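PDB 2H0A: transcriptional regulator, which probably acts as a CcpA-like transcriptional repressor of the LacI/GalR family, carrying a periplasmic-binding-protein-like domain that in relatives senses small-molecule effectors. Local coordinates for residues F117-E123 with R156-H162; N183-D189 with R211-G217; G225-A230 with V263-S269. All blocks are in the same frame, centred on the assembly; numbering follows the deposited sequence.

Interaction 1 of 3, residues F117-E123 with R156-H162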
loop_
_atom_site.group_PDB
_atom_site.type_symbol
_atom_site.label_atom_id
_atom_site.label_comp_id
_atom_site.label_asym_id
_atom_site.label_seq_id
_atom_site.Cartn_x
_atom_site.Cartn_y
_atom_site.Cartn_z
ATOM N N PHE A 117 2.427 25.322 2.710
ATOM C CA PHE A 117 2.555 24.098 3.490
ATOM C C PHE A 117 3.147 23.022 2.601
ATOM O O PHE A 117 3.111 23.122 1.375
ATOM C CB PHE A 117 1.194 23.607 3.994
ATOM C CG PHE A 117 0.489 24.566 4.905
ATOM C CD1 PHE A 117 -0.293 25.587 4.390
ATOM C CD2 PHE A 117 0.606 24.440 6.287
ATOM C CE1 PHE A 117 -0.953 26.467 5.225
ATOM C CE2 PHE A 117 -0.051 25.316 7.135
ATOM C CZ PHE A 117 -0.835 26.336 6.600
ATOM N N ALA A 118 3.679 21.984 3.230
ATOM C CA ALA A 118 4.276 20.883 2.501
ATOM C C ALA A 118 3.908 19.547 3.138
ATOM O O ALA A 118 3.689 19.453 4.354
ATOM C CB ALA A 118 5.788 21.047 2.465
ATOM N N ILE A 119 3.829 18.519 2.300
ATOM C CA ILE A 119 3.507 17.180 2.761
ATOM C C ILE A 119 4.722 16.301 2.482
ATOM O O ILE A 119 5.223 16.254 1.356
ATOM C CB ILE A 119 2.260 16.602 2.031
ATOM C CG1 ILE A 119 1.080 17.567 2.165
ATOM C CG2 ILE A 119 1.874 15.256 2.637
ATOM C CD1 ILE A 119 -0.185 17.091 1.515
ATOM N N ALA A 120 5.202 15.627 3.522
ATOM C CA ALA A 120 6.357 14.752 3.409
ATOM C C ALA A 120 5.929 13.298 3.563
ATOM O O ALA A 120 5.287 12.926 4.547
ATOM C CB ALA A 120 7.382 15.116 4.472
ATOM N N VAL A 121 6.282 12.481 2.580
ATOM C CA VAL A 121 5.930 11.067 2.608
ATOM C C VAL A 121 6.910 10.279 3.473
ATOM O O VAL A 121 8.127 10.358 3.289
ATOM C CB VAL A 121 5.908 10.479 1.191
ATOM C CG1 VAL A 121 5.520 9.013 1.244
ATOM C CG2 VAL A 121 4.933 11.265 0.327
ATOM N N GLU A 122 6.358 9.518 4.415
ATOM C CA GLU A 122 7.147 8.725 5.348
ATOM C C GLU A 122 6.815 7.236 5.265
ATOM O O GLU A 122 5.932 6.747 5.971
ATOM C CB GLU A 122 6.894 9.231 6.775
ATOM C CG GLU A 122 7.726 8.570 7.867
ATOM C CD GLU A 122 9.180 9.002 7.843
ATOM O OE1 GLU A 122 9.442 10.222 7.925
ATOM O OE2 GLU A 122 10.059 8.120 7.746
ATOM N N GLU A 123 7.519 6.519 4.396
ATOM C CA GLU A 123 7.308 5.081 4.252
ATOM C C GLU A 123 8.470 4.328 4.890
ATOM O O GLU A 123 9.634 4.580 4.568
ATOM C CB GLU A 123 7.195 4.692 2.778
ATOM C CG GLU A 123 5.881 5.084 2.129
ATOM C CD GLU A 123 4.677 4.576 2.898
ATOM O OE1 GLU A 123 4.783 3.508 3.539
ATOM O OE2 GLU A 123 3.619 5.242 2.851
ATOM N N ARG A 156 4.536 24.061 9.411
ATOM C CA ARG A 156 3.693 24.114 8.219
ATOM C C ARG A 156 3.938 22.861 7.394
ATOM O O ARG A 156 3.563 22.774 6.230
ATOM C CB ARG A 156 3.987 25.373 7.392
ATOM C CG ARG A 156 3.262 26.595 7.917
ATOM C CD ARG A 156 3.606 27.846 7.152
ATOM N NE ARG A 156 4.984 28.244 7.392
ATOM C CZ ARG A 156 5.845 28.545 6.426
ATOM N NH1 ARG A 156 5.460 28.498 5.153
ATOM N NH2 ARG A 156 7.095 28.865 6.734
ATOM N N LEU A 157 4.571 21.888 8.037
ATOM C CA LEU A 157 4.882 20.605 7.427
ATOM C C LEU A 157 3.957 19.524 7.969
ATOM O O LEU A 157 3.483 19.607 9.102
ATOM C CB LEU A 157 6.317 20.204 7.750
ATOM C CG LEU A 157 6.747 18.825 7.264
ATOM C CD1 LEU A 157 6.925 18.851 5.755
ATOM C CD2 LEU A 157 8.033 18.434 7.933
ATOM N N TYR A 158 3.699 18.510 7.152
ATOM C CA TYR A 158 2.864 17.404 7.584
ATOM C C TYR A 158 3.489 16.134 7.065
ATOM O O TYR A 158 3.838 16.038 5.892
ATOM C CB TYR A 158 1.445 17.519 7.040
ATOM C CG TYR A 158 0.474 16.569 7.714
ATOM C CD1 TYR A 158 -0.065 16.862 8.961
ATOM C CD2 TYR A 158 0.096 15.378 7.101
ATOM C CE1 TYR A 158 -0.957 16.004 9.574
ATOM C CE2 TYR A 158 -0.796 14.510 7.711
ATOM C CZ TYR A 158 -1.320 14.831 8.946
ATOM O OH TYR A 158 -2.216 13.971 9.551
ATOM N N ILE A 159 3.638 15.160 7.951
ATOM C CA ILE A 159 4.224 13.888 7.578
ATOM C C ILE A 159 3.124 12.830 7.546
ATOM O O ILE A 159 2.292 12.756 8.456
ATOM C CB ILE A 159 5.320 13.481 8.589
ATOM C CG1 ILE A 159 6.307 14.643 8.769
ATOM C CG2 ILE A 159 6.052 12.240 8.095
ATOM C CD1 ILE A 159 7.320 14.436 9.872
ATOM N N THR A 160 3.118 12.016 6.496
ATOM C CA THR A 160 2.112 10.971 6.359
ATOM C C THR A 160 2.532 9.896 5.353
ATOM O O THR A 160 3.682 9.854 4.930
ATOM C CB THR A 160 0.736 11.588 5.961
ATOM O OG1 THR A 160 -0.250 10.554 5.894
ATOM C CG2 THR A 160 0.820 12.306 4.623
ATOM N N ARG A 161 1.601 9.022 4.981
ATOM C CA ARG A 161 1.893 7.943 4.040
ATOM C C ARG A 161 1.579 8.369 2.614
ATOM O O ARG A 161 0.888 9.362 2.386
ATOM C CB ARG A 161 1.073 6.697 4.374
ATOM C CG ARG A 161 0.954 6.358 5.858
ATOM C CD ARG A 161 2.171 5.652 6.409
ATOM N NE ARG A 161 2.561 4.500 5.599
ATOM C CZ ARG A 161 1.749 3.507 5.240
ATOM N NH1 ARG A 161 0.477 3.512 5.616
ATOM N NH2 ARG A 161 2.212 2.503 4.500
ATOM N N HIS A 162 2.091 7.598 1.658
ATOM C CA HIS A 162 1.890 7.876 0.243
ATOM C C HIS A 162 0.510 7.399 -0.206
ATOM O O HIS A 162 0.369 6.352 -0.820
ATOM C CB HIS A 162 3.007 7.206 -0.569
ATOM C CG HIS A 162 2.890 7.399 -2.052
ATOM N ND1 HIS A 162 2.402 6.423 -2.894
ATOM C CD2 HIS A 162 3.207 8.454 -2.842
ATOM C CE1 HIS A 162 2.423 6.867 -4.140
ATOM N NE2 HIS A 162 2.906 8.094 -4.135
#

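Interaction 2 of 3, residues N183-D189 with R211-G217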
loop_
_atom_site.group_PDB
_atom_site.type_symbol
_atom_site.label_atom_id
_atom_site.label_comp_id
_atom_site.label_asym_id
_atom_site.label_seq_id
_atom_site.Cartn_x
_atom_site.Cartn_y
_atom_site.Cartn_z
ATOM N N ASN A 183 -1.289 27.475 0.063
ATOM C CA ASN A 183 -0.565 26.664 -0.887
ATOM C C ASN A 183 -0.061 25.396 -0.258
ATOM O O ASN A 183 0.413 25.403 0.877
ATOM C CB ASN A 183 0.592 27.477 -1.440
ATOM C CG ASN A 183 0.142 28.822 -1.945
ATOM O OD1 ASN A 183 -0.591 28.906 -2.931
ATOM N ND2 ASN A 183 0.556 29.883 -1.263
ATOM N N VAL A 184 -0.162 24.310 -1.018
ATOM C CA VAL A 184 0.266 23.000 -0.562
ATOM C C VAL A 184 1.191 22.299 -1.557
ATOM O O VAL A 184 0.905 22.232 -2.752
ATOM C CB VAL A 184 -0.952 22.069 -0.316
ATOM C CG1 VAL A 184 -0.471 20.688 0.136
ATOM C CG2 VAL A 184 -1.894 22.682 0.716
ATOM N N PHE A 185 2.309 21.795 -1.049
ATOM C CA PHE A 185 3.241 21.039 -1.864
ATOM C C PHE A 185 3.031 19.601 -1.402
ATOM O O PHE A 185 3.573 19.187 -0.381
ATOM C CB PHE A 185 4.692 21.468 -1.611
ATOM C CG PHE A 185 5.703 20.662 -2.386
ATOM C CD1 PHE A 185 5.387 20.147 -3.647
ATOM C CD2 PHE A 185 6.966 20.429 -1.875
ATOM C CE1 PHE A 185 6.311 19.410 -4.385
ATOM C CE2 PHE A 185 7.909 19.692 -2.603
ATOM C CZ PHE A 185 7.576 19.181 -3.862
ATOM N N ALA A 186 2.228 18.853 -2.156
ATOM C CA ALA A 186 1.913 17.465 -1.824
ATOM C C ALA A 186 3.132 16.586 -1.693
ATOM O O ALA A 186 3.204 15.763 -0.786
ATOM C CB ALA A 186 0.974 16.878 -2.854
ATOM N N GLY A 187 4.092 16.747 -2.595
ATOM C CA GLY A 187 5.285 15.922 -2.524
ATOM C C GLY A 187 5.175 14.687 -3.390
ATOM O O GLY A 187 6.187 14.110 -3.771
ATOM N N ALA A 188 3.943 14.276 -3.680
ATOM C CA ALA A 188 3.654 13.119 -4.530
ATOM C C ALA A 188 2.266 13.334 -5.138
ATOM O O ALA A 188 1.367 13.870 -4.481
ATOM C CB ALA A 188 3.676 11.844 -3.717
ATOM N N ASP A 189 2.083 12.929 -6.389
ATOM C CA ASP A 189 0.794 13.130 -7.031
ATOM C C ASP A 189 -0.359 12.402 -6.341
ATOM O O ASP A 189 -1.464 12.932 -6.243
ATOM C CB ASP A 189 0.867 12.735 -8.506
ATOM C CG ASP A 189 1.741 13.679 -9.319
ATOM O OD1 ASP A 189 1.930 14.840 -8.888
ATOM O OD2 ASP A 189 2.227 13.267 -10.395
ATOM N N ARG A 211 -4.014 25.710 -3.414
ATOM C CA ARG A 211 -3.412 25.546 -4.714
ATOM C C ARG A 211 -2.610 24.300 -4.428
ATOM O O ARG A 211 -1.939 24.222 -3.406
ATOM C CB ARG A 211 -2.514 26.739 -5.028
ATOM C CG ARG A 211 -3.269 28.043 -5.126
ATOM C CD ARG A 211 -2.356 29.146 -5.571
ATOM N NE ARG A 211 -3.009 30.039 -6.524
ATOM C CZ ARG A 211 -3.563 31.209 -6.217
ATOM N NH1 ARG A 211 -3.556 31.654 -4.968
ATOM N NH2 ARG A 211 -4.122 31.940 -7.170
ATOM N N VAL A 212 -2.707 23.307 -5.298
ATOM C CA VAL A 212 -2.001 22.063 -5.064
ATOM C C VAL A 212 -0.930 21.803 -6.100
ATOM O O VAL A 212 -1.154 21.919 -7.305
ATOM C CB VAL A 212 -2.985 20.863 -5.017
ATOM C CG1 VAL A 212 -2.241 19.618 -4.603
ATOM C CG2 VAL A 212 -4.107 21.134 -4.024
ATOM N N LEU A 213 0.248 21.459 -5.601
ATOM C CA LEU A 213 1.389 21.163 -6.441
ATOM C C LEU A 213 1.910 19.791 -6.061
ATOM O O LEU A 213 2.418 19.605 -4.957
ATOM C CB LEU A 213 2.485 22.202 -6.227
ATOM C CG LEU A 213 3.761 22.018 -7.048
ATOM C CD1 LEU A 213 3.437 22.044 -8.534
ATOM C CD2 LEU A 213 4.743 23.126 -6.707
ATOM N N GLY A 214 1.769 18.834 -6.972
ATOM C CA GLY A 214 2.241 17.484 -6.721
ATOM C C GLY A 214 3.660 17.266 -7.226
ATOM O O GLY A 214 4.334 18.200 -7.644
ATOM N N PHE A 215 4.113 16.019 -7.176
ATOM C CA PHE A 215 5.444 15.631 -7.626
ATOM C C PHE A 215 5.166 14.324 -8.363
ATOM O O PHE A 215 4.233 13.624 -8.023
ATOM C CB PHE A 215 6.402 15.582 -6.440
ATOM C CG PHE A 215 7.838 15.674 -6.822
ATOM C CD1 PHE A 215 8.470 14.620 -7.475
ATOM C CD2 PHE A 215 8.563 16.831 -6.544
ATOM C CE1 PHE A 215 9.812 14.719 -7.846
ATOM C CE2 PHE A 215 9.907 16.942 -6.914
ATOM C CZ PHE A 215 10.531 15.882 -7.566
ATOM N N ASP A 216 5.981 14.025 -9.371
ATOM C CA ASP A 216 5.871 12.822 -10.206
ATOM C C ASP A 216 5.204 12.859 -11.580
ATOM O O ASP A 216 5.245 11.887 -12.316
ATOM C CB ASP A 216 4.899 11.787 -9.623
ATOM C CG ASP A 216 5.537 10.894 -8.560
ATOM O OD1 ASP A 216 6.784 10.801 -8.466
ATOM O OD2 ASP A 216 4.770 10.251 -7.816
ATOM N N GLY A 217 4.583 13.979 -11.923
ATOM C CA GLY A 217 3.965 14.081 -13.230
ATOM C C GLY A 217 3.227 12.884 -13.814
ATOM O O GLY A 217 3.296 12.626 -15.022
#

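Interaction 3 of 3, residues G225-A230 with V263-S269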
loop_
_atom_site.group_PDB
_atom_site.type_symbol
_atom_site.label_atom_id
_atom_site.label_comp_id
_atom_site.label_asym_id
_atom_site.label_seq_id
_atom_site.Cartn_x
_atom_site.Cartn_y
_atom_site.Cartn_z
ATOM N N GLY A 225 -6.261 17.905 -13.457
ATOM C CA GLY A 225 -5.960 19.324 -13.492
ATOM C C GLY A 225 -4.927 19.691 -12.440
ATOM O O GLY A 225 -4.834 20.838 -12.010
ATOM N N LEU A 226 -4.143 18.700 -12.035
ATOM C CA LEU A 226 -3.109 18.884 -11.028
ATOM C C LEU A 226 -1.790 19.426 -11.577
ATOM O O LEU A 226 -1.224 18.873 -12.517
ATOM C CB LEU A 226 -2.850 17.549 -10.320
ATOM C CG LEU A 226 -1.679 17.456 -9.333
ATOM C CD1 LEU A 226 -1.810 18.520 -8.261
ATOM C CD2 LEU A 226 -1.656 16.075 -8.700
ATOM N N SER A 227 -1.302 20.516 -10.997
ATOM C CA SER A 227 -0.021 21.059 -11.419
ATOM C C SER A 227 0.960 20.152 -10.706
ATOM O O SER A 227 0.660 19.653 -9.626
ATOM C CB SER A 227 0.174 22.500 -10.931
ATOM O OG SER A 227 -0.860 23.354 -11.389
ATOM N N THR A 228 2.131 19.933 -11.279
ATOM C CA THR A 228 3.084 19.062 -10.615
ATOM C C THR A 228 4.500 19.244 -11.132
ATOM O O THR A 228 4.722 19.915 -12.132
ATOM C CB THR A 228 2.650 17.569 -10.776
ATOM O OG1 THR A 228 3.594 16.709 -10.129
ATOM C CG2 THR A 228 2.553 17.184 -12.245
ATOM N N ILE A 229 5.453 18.676 -10.408
ATOM C CA ILE A 229 6.857 18.691 -10.799
ATOM C C ILE A 229 6.975 17.323 -11.475
ATOM O O ILE A 229 7.075 16.290 -10.803
ATOM C CB ILE A 229 7.804 18.726 -9.562
ATOM C CG1 ILE A 229 7.531 19.972 -8.724
ATOM C CG2 ILE A 229 9.260 18.694 -10.016
ATOM C CD1 ILE A 229 7.793 21.248 -9.468
ATOM N N ALA A 230 6.954 17.321 -12.802
ATOM C CA ALA A 230 7.002 16.076 -13.566
ATOM C C ALA A 230 8.349 15.382 -13.735
ATOM O O ALA A 230 9.346 16.008 -14.086
ATOM C CB ALA A 230 6.365 16.299 -14.947
ATOM N N VAL A 263 10.519 18.818 -14.331
ATOM C CA VAL A 263 10.076 20.092 -14.870
ATOM C C VAL A 263 8.689 20.439 -14.357
ATOM O O VAL A 263 7.836 19.566 -14.205
ATOM C CB VAL A 263 10.057 20.055 -16.425
ATOM C CG1 VAL A 263 9.045 19.026 -16.906
ATOM C CG2 VAL A 263 9.732 21.428 -16.986
ATOM N N LEU A 264 8.467 21.719 -14.095
ATOM C CA LEU A 264 7.177 22.175 -13.604
ATOM C C LEU A 264 6.167 22.180 -14.734
ATOM O O LEU A 264 6.454 22.645 -15.837
ATOM C CB LEU A 264 7.293 23.596 -13.050
ATOM C CG LEU A 264 6.225 24.178 -12.108
ATOM C CD1 LEU A 264 6.199 25.691 -12.283
ATOM C CD2 LEU A 264 4.857 23.619 -12.394
ATOM N N VAL A 265 4.982 21.656 -14.464
ATOM C CA VAL A 265 3.917 21.661 -15.452
ATOM C C VAL A 265 2.730 22.295 -14.736
ATOM O O VAL A 265 2.190 21.709 -13.804
ATOM C CB VAL A 265 3.560 20.229 -15.923
ATOM C CG1 VAL A 265 2.511 20.289 -17.042
ATOM C CG2 VAL A 265 4.820 19.509 -16.397
ATOM N N GLU A 266 2.348 23.498 -15.157
ATOM C CA GLU A 266 1.242 24.224 -14.538
ATOM C C GLU A 266 -0.142 23.823 -15.030
ATOM O O GLU A 266 -0.393 23.763 -16.232
ATOM C CB GLU A 266 1.404 25.724 -14.762
ATOM C CG GLU A 266 2.655 26.326 -14.160
ATOM C CD GLU A 266 2.787 27.798 -14.500
ATOM O OE1 GLU A 266 1.781 28.529 -14.344
ATOM O OE2 GLU A 266 3.889 28.223 -14.914
ATOM N N ARG A 267 -1.045 23.565 -14.092
ATOM C CA ARG A 267 -2.403 23.197 -14.426
ATOM C C ARG A 267 -3.361 23.974 -13.525
ATOM O O ARG A 267 -2.939 24.901 -12.839
ATOM C CB ARG A 267 -2.578 21.687 -14.293
ATOM C CG ARG A 267 -1.683 20.912 -15.263
ATOM C CD ARG A 267 -2.207 19.502 -15.498
ATOM N NE ARG A 267 -1.511 18.792 -16.575
ATOM C CZ ARG A 267 -0.500 17.947 -16.390
ATOM N NH1 ARG A 267 -0.053 17.706 -15.164
ATOM N NH2 ARG A 267 0.050 17.322 -17.424
ATOM N N ALA A 268 -4.639 23.606 -13.523
ATOM C CA ALA A 268 -5.646 24.321 -12.736
ATOM C C ALA A 268 -5.530 24.295 -11.204
ATOM O O ALA A 268 -5.846 25.281 -10.541
ATOM C CB ALA A 268 -7.033 23.850 -13.152
ATOM N N SER A 269 -5.093 23.179 -10.633
ATOM C CA SER A 269 -4.986 23.095 -9.183
ATOM C C SER A 269 -4.082 24.196 -8.670
ATOM O O SER A 269 -3.935 24.380 -7.471
ATOM C CB SER A 269 -4.425 21.737 -8.746
ATOM O OG SER A 269 -3.044 21.630 -9.047
#

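Interaction 1 of 3, residues F117-E123 with R156-H162
Ala118 and Ala120 trade backbone hydrogen bonds with Arg156, Tyr158 and Thr160 in a parallel pairing of strands 117-121 and 157-160. The straightest runs from Ala120 N to Tyr158 O (2.8 Å, 173° at the hydrogen), and Glu122 N to Thr160 O (2.7 Å) carries the pattern past the strand end. On one face, Leu157 CD1 lies 4.0 Å from Ala120 CB and also touches Ala118 CB. On the other, Ile119 CG2 meets Thr160 CG2 methyl to methyl at 3.7 Å, the two side chains pointing the same way. At the strand starts, Arg156 CG packs on Phe117 CE2 at 3.6 Å, the two side chains crossing at about a right angle; Arg156 leads on to Pro151 O, which takes its NH2. At the far ends, Glu123 grips two groups. Its OE1 receives Arg161 NH2 (2.9 Å) on the syn lone pair, with a weak second bond from Arg161 NE, while its OE2 takes His162 N (3.1 Å) on the anti lone pair. OE1 lies in the guanidinium plane although the carboxylate is turned 61° from it. Bends at chi2 and chi3 curl Arg161 back to this acid, whose poor order suggests some mobility. Farther out, helix 133-147 covers the Ala118 and Leu157 face through Met138, and Ala170 and Phe174 of helix 164-175 cover Ile119 and Tyr158. Tyr158 OH bonds weakly to Arg168 of the second subunit. Two adjacent parallel strands joined through helix 133-147 form a beta-alpha-beta crossover of the periplasmic-binding-protein-like fold, here at the sheet edge within the chain.

Interaction 2 of 3, residues N183-D189 with R211-G217
Val184 and Phe185 pair with Val212 and Leu213 in a beta-alpha-beta unit, in which strand 182-185 passes through helix 189-200 to the parallel strand 210-215. Val184 sits between two residues of its neighbour, giving N to Arg211 O (3.0 Å) and taking Leu213 N on its own O (3.0 Å). Ala186 N then reaches Leu213 O at 2.9 Å, just as the first strand ends. With CG anti to the backbone N (chi1 177°), the Phe185 ring swings across to strand 210-215: its CD1 lies 4.2 Å from Leu213 CG, and its CZ meets Phe215 CD2 at 3.7 Å. Each of these two atoms approaches near the plane of the other ring, so the aromatics touch by their edges. At the opposite end, Asn183 runs alongside Arg211, OD1 lying against CD at 3.2 Å, while their polar ends go elsewhere: Asn183 ND2 to Pro113 O, Arg211 NE to Thr270 O. Ala188 is the N-cap of helix 189-200. The Asp189 carboxylate lies beside 214-217, though its very close approach to Phe215 O is doubtful; its bonds go outside the two segments, to His218 N and Thr228. Helix 189-200 covers Val212 through Ala192, Val195 and Leu196; helix 99-109 covers Phe185 and Leu213 through Ala105 and Leu109. Phe141 stacks on Phe185, Arg137 makes a cation-pi contact with Phe215, and strands 116-121 and 227-230 flank the pair within the sheet.

Interaction 3 of 3, residues G225-A230 with V263-S269
Ser227 and Ser269 stand at the buried, close-knit end of this antiparallel contact. Ser227 N is bonded to Ser269 OG (2.8 Å), which has a second partner in Val212, and Ser227 OG accepts Arg267 N at 2.7 Å. Gly225, at positive phi in the Schellman motif ending helix 220-224, offers its O to Ser269 N (2.7 Å). The Arg267 chain, extended from CG to NE, passes along Leu226 O and returns NH1 to it at 3.1 Å, with that oxygen in the guanidinium plane and the bond nearly straight (170°). Val265 CG1 lies over one face of the same guanidinium. Beyond it, Thr228 and Val265 form a hydrogen-bonded pair, as do Ala230 and Val263, with the non-hydrogen-bonded pair of Ile229 and Leu264 between them. Ala230 CB touches Val265 CG2 at 3.8 Å, and Ile229 CD1 meets Leu264 CG at 4.2 Å against helix 99-109. The solvent side belongs to Val263, Ala268 and Glu266, which takes almost no part; its OE1 has a weak bond with Tyr108 OH. Two serine hydroxyls and a guanidinium bond to backbone groups and, with the Gly225 O to Ser269 N bond, continue the pairing past the regular strand.

The three contacts follow one another across a single sheet, in the order 157-160, 116-121, 182-185, 210-215, 227-230 and 257-265. Interactions 1 and 2 have centres 11 Å apart; strands 116-121 and 182-185 are neighbours, with probable hydrogen bonds from Phe117 N to Asn183 O (2.7 Å) and from Ile119 N to Phe185 O (2.8 Å). Interactions 2 and 3 are closer, with centres 8 Å apart and probable hydrogen bonds between Val212 O and Ser269 OG (2.6 Å) and between Asp189 OD1 and Thr228 OG1 (2.8 Å). Interactions 1 and 3 do not touch, their nearest atoms being about 10 Å apart, so interaction 2 connects the parallel edge with the antiparallel part. Only interaction 1 reaches the second subunit.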